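TIR domain-containing adapter molecule 1 (Homo sapiens, PDB 4BSX) acts as a signalling adaptor of Toll-like receptors in innate immunity, probably leading to interferon-beta induction, and has an N-terminal helical domain resembling IFIT proteins. Local coordinates at residues Ser13-Leu18 and Arg78-Val83; Met49-Leu52 and Thr58-Arg61; Pro92-Trp97 and Ser129-His134. The protein carries 2 engineered substitutions. All coordinates share one frame; numbering follows the deposited sequence.

How the contacts relate
From the N terminus, helix 11-19 supplies the first half of contact 1, and the chain then runs through helices 23-33, 43-53 and 57-65 before Trp80, in segment 78-83, returns to close that loop. Contact 2 falls within this excursion, closing the short turn between helices 43-53 and 57-65. The two contacts touch: Phe15 CZ lies 3.5 Å from Met49 CG, and Arg61 NH1 reaches Ala81 O at 2.8 Å. Contact 3 follows in series, bringing the start of helix 96-108 to the end of helix 114-130. Its centre is about 26 Å from that of contact 2, on the opposite side of the chain's centre.

Contact 1. Residues Ser13-Leu18 and Arg78-Val83; sequences SAFDIL and RQWAGV
Phe15 on helix 11-19 and Trp80, in segment 78-83, form an offset aromatic stack that bridges an early and a later part of the all-helical TRIF N-terminal domain. The backbones stay well apart, with 9.8 Å between Phe15 CA and Trp80 CA, so the two rings alone span the gap. It is the pyrrole part of the indole that the phenyl meets: the two ring centroids are 4.0 Å apart and the planes tilt by 15°. Each ring lies over a face of the other, displaced toward its rim, with CD2, CE2 and CZ of Phe15 against CG, CD1 and NE1 of Trp80. Phe15 CB already points toward segment 78-83, and with CG roughly opposite the carbonyl carbon (chi1 -88°) the ring comes over the indole.

Apolar packing carries on around the stack. Phe15 also rests on Met49 of helix 43-53, on which Ala14 and Leu18 pack as well; Phe15 is buried, Trp80 partly exposed. After Trp80 the chain leaves helical geometry at Gly82, with positive phi (79°), and Ala81 packs on helix 57-65. The stack is tightest where Phe15 CE2 sits 3.3 Å from Trp80 CD1, over the indole face.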
loop_
_atom_site.group_PDB
_atom_site.type_symbol
_atom_site.label_atom_id
_atom_site.label_comp_id
_atom_site.label_asym_id
_atom_site.label_seq_id
_atom_site.Cartn_x
_atom_site.Cartn_y
_atom_site.Cartn_z
ATOM N N SER A 13 2.835 7.434 6.634
ATOM C CA SER A 13 3.813 6.740 7.474
ATOM C C SER A 13 4.540 5.628 6.718
ATOM O O SER A 13 5.692 5.398 6.973
ATOM C CB SER A 13 3.196 6.155 8.739
ATOM O OG SER A 13 2.961 7.174 9.687
ATOM N N ALA A 14 3.846 4.940 5.814
ATOM C CA ALA A 14 4.477 3.943 4.973
ATOM C C ALA A 14 5.508 4.630 4.086
ATOM O O ALA A 14 6.601 4.113 3.893
ATOM C CB ALA A 14 3.449 3.206 4.120
ATOM N N PHE A 15 5.182 5.788 3.534
ATOM C CA PHE A 15 6.187 6.538 2.747
ATOM C C PHE A 15 7.440 6.914 3.636
ATOM O O PHE A 15 8.624 6.911 3.190
ATOM C CB PHE A 15 5.546 7.790 2.151
ATOM C CG PHE A 15 4.886 7.606 0.784
ATOM C CD1 PHE A 15 5.647 7.442 -0.365
ATOM C CD2 PHE A 15 3.510 7.701 0.651
ATOM C CE1 PHE A 15 5.032 7.336 -1.621
ATOM C CE2 PHE A 15 2.887 7.584 -0.606
ATOM C CZ PHE A 15 3.650 7.412 -1.737
ATOM N N ASP A 16 7.193 7.229 4.904
ATOM C CA ASP A 16 8.286 7.590 5.810
ATOM C C ASP A 16 9.188 6.402 6.104
ATOM O O ASP A 16 10.402 6.525 6.232
ATOM C CB ASP A 16 7.756 8.184 7.115
ATOM C CG ASP A 16 7.190 9.610 6.928
ATOM O OD1 ASP A 16 7.702 10.340 6.061
ATOM O OD2 ASP A 16 6.228 9.983 7.627
ATOM N N ILE A 17 8.569 5.245 6.232
ATOM C CA ILE A 17 9.292 4.003 6.453
ATOM C C ILE A 17 10.238 3.692 5.298
ATOM O O ILE A 17 11.381 3.310 5.527
ATOM C CB ILE A 17 8.331 2.877 6.659
ATOM C CG1 ILE A 17 7.680 3.036 8.037
ATOM C CG2 ILE A 17 9.065 1.539 6.615
ATOM C CD1 ILE A 17 6.450 2.195 8.231
ATOM N N LEU A 18 9.736 3.856 4.075
ATOM C CA LEU A 18 10.539 3.801 2.863
ATOM C C LEU A 18 11.670 4.834 2.902
ATOM O O LEU A 18 12.850 4.504 2.671
ATOM C CB LEU A 18 9.626 4.006 1.642
ATOM C CG LEU A 18 8.647 2.837 1.345
ATOM C CD1 LEU A 18 7.903 3.030 0.037
ATOM C CD2 LEU A 18 9.336 1.481 1.298
ATOM N N ARG A 78 -2.382 10.991 -7.912
ATOM C CA ARG A 78 -2.763 12.380 -7.840
ATOM C C ARG A 78 -2.076 13.095 -6.719
ATOM O O ARG A 78 -1.535 14.156 -6.919
ATOM C CB ARG A 78 -4.276 12.512 -7.667
ATOM C CG ARG A 78 -5.041 12.170 -8.902
ATOM C CD ARG A 78 -6.467 11.752 -8.559
ATOM N NE ARG A 78 -7.104 11.159 -9.723
ATOM C CZ ARG A 78 -8.266 10.524 -9.704
ATOM N NH1 ARG A 78 -8.947 10.405 -8.568
ATOM N NH2 ARG A 78 -8.759 10.037 -10.832
ATOM N N GLN A 79 -2.101 12.525 -5.531
ATOM C CA GLN A 79 -1.655 13.282 -4.384
ATOM C C GLN A 79 -0.197 13.082 -4.019
ATOM O O GLN A 79 0.319 13.868 -3.246
ATOM C CB GLN A 79 -2.571 12.973 -3.192
ATOM C CG GLN A 79 -4.002 13.404 -3.485
ATOM C CD GLN A 79 -4.946 13.210 -2.348
ATOM O OE1 GLN A 79 -4.605 12.629 -1.337
ATOM N NE2 GLN A 79 -6.158 13.702 -2.516
ATOM N N TRP A 80 0.456 12.036 -4.552
ATOM C CA TRP A 80 1.886 11.817 -4.300
ATOM C C TRP A 80 2.746 11.830 -5.570
ATOM O O TRP A 80 3.966 11.994 -5.505
ATOM C CB TRP A 80 2.118 10.508 -3.535
ATOM C CG TRP A 80 1.990 10.600 -2.002
ATOM C CD1 TRP A 80 2.987 10.863 -1.077
ATOM C CD2 TRP A 80 0.796 10.429 -1.258
ATOM N NE1 TRP A 80 2.455 10.853 0.204
ATOM C CE2 TRP A 80 1.115 10.582 0.108
ATOM C CE3 TRP A 80 -0.518 10.137 -1.613
ATOM C CZ2 TRP A 80 0.168 10.452 1.098
ATOM C CZ3 TRP A 80 -1.464 10.027 -0.629
ATOM C CH2 TRP A 80 -1.119 10.172 0.712
ATOM N N ALA A 81 2.123 11.638 -6.724
ATOM C CA ALA A 81 2.843 11.609 -8.008
ATOM C C ALA A 81 2.532 12.829 -8.852
ATOM O O ALA A 81 3.116 12.994 -9.917
ATOM C CB ALA A 81 2.451 10.396 -8.790
ATOM N N GLY A 82 1.549 13.635 -8.430
ATOM C CA GLY A 82 1.310 14.924 -9.061
ATOM C C GLY A 82 0.561 14.846 -10.375
ATOM O O GLY A 82 0.571 15.775 -11.176
ATOM N N VAL A 83 -0.112 13.731 -10.602
ATOM C CA VAL A 83 -0.843 13.542 -11.846
ATOM C C VAL A 83 -2.253 14.090 -11.667
ATOM O O VAL A 83 -2.981 13.669 -10.781
ATOM C CB VAL A 83 -0.900 12.045 -12.227
ATOM C CG1 VAL A 83 -1.749 11.857 -13.475
ATOM C CG2 VAL A 83 0.535 11.469 -12.407
#

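Contact 2. Residues Met49-Leu52 and Thr58-Arg61; sequences MVLL and TEAR
Leu51 and Ala60 bring their helices close together, their CA atoms only 5.4 Å apart, where helix 43-53 and helix 57-65 pack as a helical hairpin across a short turn. Both segments are fully helical, and the side chains of Leu51 and Ala60 start out toward each other. The small methyl of Ala60 permits this approach: Leu51 CB meets Ala60 CB at 3.8 Å, and Leu52 brings its CD2 to the same methyl from a neighbouring position at 3.3 Å, tighter than usual carbon contact. Ala60 CB is thus shared by two leucines.

One residue before Ala60, Glu59 crosses Leu51 at about a right angle. With CG anti to the backbone N (chi1 178°) and the chain extended beyond it, its aliphatic part lies against the leucine fork, CG 3.8 Å from Leu51 CD1, while the carboxylate end approaches CD2. An alanine in place of Glu59 would probably strip this cover from the methyls of Leu51 and leave Lys30 without that side-chain neighbour.

Lys30 of helix 23-33 touches both Leu51 and Glu59, placing that helix along one flank. Met49 and Val50 pack on helix 11-19, and Leu52 reaches Trp80 and Ala81 of segment 78-83.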
loop_
_atom_site.group_PDB
_atom_site.type_symbol
_atom_site.label_atom_id
_atom_site.label_comp_id
_atom_site.label_asym_id
_atom_site.label_seq_id
_atom_site.Cartn_x
_atom_site.Cartn_y
_atom_site.Cartn_z
HETATM N N MSE A 49 5.411 3.418 -5.126
HETATM C CA MSE A 49 5.746 4.297 -3.979
HETATM C C MSE A 49 7.254 4.303 -3.760
HETATM O O MSE A 49 7.861 5.354 -3.455
HETATM C CB MSE A 49 5.021 3.832 -2.723
HETATM C CG MSE A 49 3.489 4.060 -2.780
HETATM SE SE MSE A 49 2.503 3.054 -1.380
HETATM C CE MSE A 49 3.287 3.667 0.262
ATOM N N VAL A 50 7.865 3.131 -3.927
ATOM C CA VAL A 50 9.348 2.997 -3.861
ATOM C C VAL A 50 10.008 3.888 -4.885
ATOM O O VAL A 50 10.897 4.622 -4.566
ATOM C CB VAL A 50 9.794 1.536 -4.048
ATOM C CG1 VAL A 50 11.300 1.462 -4.429
ATOM C CG2 VAL A 50 9.525 0.792 -2.770
ATOM N N LEU A 51 9.526 3.842 -6.122
ATOM C CA LEU A 51 10.030 4.706 -7.186
ATOM C C LEU A 51 9.862 6.204 -6.861
ATOM O O LEU A 51 10.738 7.040 -7.131
ATOM C CB LEU A 51 9.273 4.377 -8.472
ATOM C CG LEU A 51 9.578 3.010 -9.031
ATOM C CD1 LEU A 51 8.604 2.641 -10.156
ATOM C CD2 LEU A 51 11.003 3.000 -9.527
ATOM N N LEU A 52 8.710 6.551 -6.301
ATOM C CA LEU A 52 8.443 7.927 -5.898
ATOM C C LEU A 52 9.413 8.390 -4.823
ATOM O O LEU A 52 9.900 9.517 -4.882
ATOM C CB LEU A 52 7.007 8.062 -5.371
ATOM C CG LEU A 52 5.878 7.964 -6.394
ATOM C CD1 LEU A 52 4.544 8.036 -5.700
ATOM C CD2 LEU A 52 6.044 9.067 -7.426
ATOM N N THR A 58 8.833 9.839 -13.203
ATOM C CA THR A 58 8.452 9.437 -14.559
ATOM C C THR A 58 8.065 7.972 -14.590
ATOM O O THR A 58 7.007 7.621 -15.132
ATOM C CB THR A 58 9.586 9.686 -15.548
ATOM O OG1 THR A 58 9.718 11.083 -15.725
ATOM C CG2 THR A 58 9.301 9.058 -16.919
ATOM N N GLU A 59 8.890 7.117 -13.987
ATOM C CA GLU A 59 8.623 5.681 -14.032
ATOM C C GLU A 59 7.464 5.387 -13.070
ATOM O O GLU A 59 6.561 4.625 -13.387
ATOM C CB GLU A 59 9.896 4.882 -13.723
ATOM C CG GLU A 59 9.751 3.332 -13.694
ATOM C CD GLU A 59 11.103 2.584 -13.425
ATOM O OE1 GLU A 59 12.175 3.210 -13.560
ATOM O OE2 GLU A 59 11.103 1.383 -13.068
ATOM N N ALA A 60 7.463 6.036 -11.909
ATOM C CA ALA A 60 6.381 5.854 -10.945
ATOM C C ALA A 60 5.040 6.118 -11.593
ATOM O O ALA A 60 4.103 5.351 -11.399
ATOM C CB ALA A 60 6.564 6.771 -9.750
ATOM N N ARG A 61 4.953 7.193 -12.363
ATOM C CA ARG A 61 3.704 7.601 -13.034
ATOM C C ARG A 61 3.304 6.603 -14.116
ATOM O O ARG A 61 2.141 6.368 -14.326
ATOM C CB ARG A 61 3.824 9.000 -13.663
ATOM C CG ARG A 61 3.882 10.143 -12.656
ATOM C CD ARG A 61 3.937 11.541 -13.331
ATOM N NE ARG A 61 4.989 12.356 -12.733
ATOM C CZ ARG A 61 4.863 13.602 -12.296
ATOM N NH1 ARG A 61 3.715 14.256 -12.396
ATOM N NH2 ARG A 61 5.911 14.212 -11.762
#

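Contact 3. Residues Pro92-Trp97 and Ser129-His134; sequences PPDVSW and SSRDDH
Asp94 and Arg131 meet through a salt bridge at the surface, where the chain entering helix 96-108 comes near the chain leaving helix 114-130. The close part is a single bond: Arg131 NH1 donates to Asp94 OD2 at 2.9 Å, nearly straight at 167°. The oxygen lies in the guanidinium plane, yet the nitrogen comes from above the carboxylate plane, the two flat groups standing 84° apart. This is a single-nitrogen link through NH1, not a paired, coplanar one.

Arg131 takes Asp133 side-on, NE (3.0 Å) and NH2 (2.7 Å) both donating to Asp133 OD2 in bent bonds, NE at that oxygen's anti lone pair. One guanidinium thus lies between two carboxylates and probably eases their repulsion. Asp133 OD1 accepts from the backbone N of Arg135.

Asp94 has other work on its own side: OD1 receives weak bonds from Ser96 N and Ser96 OG, both 3.3 Å, at the start of helix 96-108. Beyond this charged cluster the contact is loose. The nearest CA atoms, those of Asp94 and Arg131, are 11.2 Å apart, and Arg131 is exposed, its long chain spanning much of the gap.

Helix 114-130 ends in a Schellman motif, with Asp132 at positive phi, Asp132 N bonded to Ser129 O and Asp133 N to Leu128 O; the salt-bridge network of Asp94, Arg131 and Asp133 joins this helix end to the beginning of helix 96-108.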
loop_
_atom_site.group_PDB
_atom_site.type_symbol
_atom_site.label_atom_id
_atom_site.label_comp_id
_atom_site.label_asym_id
_atom_site.label_seq_id
_atom_site.Cartn_x
_atom_site.Cartn_y
_atom_site.Cartn_z
ATOM N N PRO A 92 -12.429 10.679 -2.014
ATOM C CA PRO A 92 -11.246 9.897 -1.616
ATOM C C PRO A 92 -11.673 8.521 -1.179
ATOM O O PRO A 92 -12.701 8.447 -0.504
ATOM C CB PRO A 92 -10.716 10.639 -0.387
ATOM C CG PRO A 92 -11.278 12.014 -0.480
ATOM C CD PRO A 92 -12.579 11.896 -1.197
ATOM N N PRO A 93 -10.896 7.470 -1.521
ATOM C CA PRO A 93 -11.243 6.098 -1.152
ATOM C C PRO A 93 -10.768 5.779 0.270
ATOM O O PRO A 93 -9.836 6.400 0.809
ATOM C CB PRO A 93 -10.440 5.292 -2.147
ATOM C CG PRO A 93 -9.174 6.072 -2.240
ATOM C CD PRO A 93 -9.560 7.516 -2.131
ATOM N N ASP A 94 -11.454 4.831 0.868
ATOM C CA ASP A 94 -10.992 4.103 2.036
ATOM C C ASP A 94 -9.683 3.415 1.651
ATOM O O ASP A 94 -9.652 2.678 0.678
ATOM C CB ASP A 94 -12.030 3.029 2.357
ATOM C CG ASP A 94 -11.634 2.166 3.513
ATOM O OD1 ASP A 94 -10.860 2.649 4.378
ATOM O OD2 ASP A 94 -12.124 1.014 3.550
ATOM N N VAL A 95 -8.606 3.689 2.390
ATOM C CA VAL A 95 -7.289 3.145 2.061
ATOM C C VAL A 95 -6.856 2.039 3.038
ATOM O O VAL A 95 -5.743 1.551 2.966
ATOM C CB VAL A 95 -6.184 4.269 1.987
ATOM C CG1 VAL A 95 -6.596 5.364 1.015
ATOM C CG2 VAL A 95 -5.800 4.806 3.400
ATOM N N SER A 96 -7.723 1.627 3.951
ATOM C CA SER A 96 -7.255 0.863 5.106
ATOM C C SER A 96 -6.737 -0.539 4.716
ATOM O O SER A 96 -5.777 -1.044 5.315
ATOM C CB SER A 96 -8.371 0.774 6.147
ATOM O OG SER A 96 -9.452 -0.012 5.651
ATOM N N TRP A 97 -7.331 -1.128 3.678
ATOM C CA TRP A 97 -7.019 -2.494 3.263
ATOM C C TRP A 97 -5.689 -2.456 2.506
ATOM O O TRP A 97 -4.789 -3.242 2.740
ATOM C CB TRP A 97 -8.143 -3.072 2.383
ATOM C CG TRP A 97 -8.094 -4.592 2.190
ATOM C CD1 TRP A 97 -7.033 -5.421 2.417
ATOM C CD2 TRP A 97 -9.170 -5.438 1.750
ATOM N NE1 TRP A 97 -7.378 -6.729 2.142
ATOM C CE2 TRP A 97 -8.683 -6.765 1.728
ATOM C CE3 TRP A 97 -10.500 -5.202 1.373
ATOM C CZ2 TRP A 97 -9.480 -7.855 1.335
ATOM C CZ3 TRP A 97 -11.282 -6.276 0.966
ATOM C CH2 TRP A 97 -10.775 -7.587 0.965
ATOM N N SER A 129 -16.334 -3.298 8.622
ATOM C CA SER A 129 -17.470 -3.587 9.471
ATOM C C SER A 129 -18.444 -2.445 9.588
ATOM O O SER A 129 -19.665 -2.645 9.581
ATOM C CB SER A 129 -16.983 -3.936 10.873
ATOM O OG SER A 129 -16.397 -5.223 10.824
ATOM N N SER A 130 -17.899 -1.248 9.726
ATOM C CA SER A 130 -18.678 -0.099 10.008
ATOM C C SER A 130 -19.605 0.182 8.837
ATOM O O SER A 130 -20.582 0.938 8.965
ATOM C CB SER A 130 -17.754 1.121 10.274
ATOM O OG SER A 130 -17.191 1.625 9.054
ATOM N N ARG A 131 -19.299 -0.383 7.676
ATOM C CA ARG A 131 -20.247 -0.261 6.549
ATOM C C ARG A 131 -20.797 -1.611 6.067
ATOM O O ARG A 131 -21.327 -1.733 4.925
ATOM C CB ARG A 131 -19.623 0.477 5.381
ATOM C CG ARG A 131 -18.252 -0.017 4.971
ATOM C CD ARG A 131 -17.865 0.648 3.679
ATOM N NE ARG A 131 -16.910 -0.139 2.913
ATOM C CZ ARG A 131 -15.599 0.059 2.906
ATOM N NH1 ARG A 131 -15.047 1.046 3.622
ATOM N NH2 ARG A 131 -14.826 -0.725 2.167
ATOM N N ASP A 132 -20.684 -2.619 6.930
ATOM C CA ASP A 132 -21.124 -3.977 6.559
ATOM C C ASP A 132 -20.708 -4.393 5.134
ATOM O O ASP A 132 -21.548 -4.815 4.314
ATOM C CB ASP A 132 -22.651 -4.051 6.680
ATOM C CG ASP A 132 -23.138 -5.442 7.000
ATOM O OD1 ASP A 132 -22.421 -6.432 6.684
ATOM O OD2 ASP A 132 -24.251 -5.540 7.554
ATOM N N ASP A 133 -19.424 -4.237 4.820
ATOM C CA ASP A 133 -18.919 -4.543 3.487
ATOM C C ASP A 133 -19.046 -6.075 3.231
ATOM O O ASP A 133 -18.752 -6.877 4.130
ATOM C CB ASP A 133 -17.448 -4.130 3.434
ATOM C CG ASP A 133 -16.930 -3.968 2.036
ATOM O OD1 ASP A 133 -16.938 -4.960 1.276
ATOM O OD2 ASP A 133 -16.505 -2.837 1.717
ATOM N N HIS A 134 -19.479 -6.467 2.019
ATOM C CA HIS A 134 -19.639 -7.898 1.686
ATOM C C HIS A 134 -18.280 -8.585 1.527
ATOM O O HIS A 134 -18.210 -9.793 1.459
ATOM C CB HIS A 134 -20.450 -8.120 0.406
ATOM C CG HIS A 134 -19.850 -7.468 -0.796
ATOM N ND1 HIS A 134 -18.830 -8.045 -1.528
ATOM C CD2 HIS A 134 -20.112 -6.278 -1.386
ATOM C CE1 HIS A 134 -18.492 -7.240 -2.519
ATOM N NE2 HIS A 134 -19.250 -6.158 -2.453
#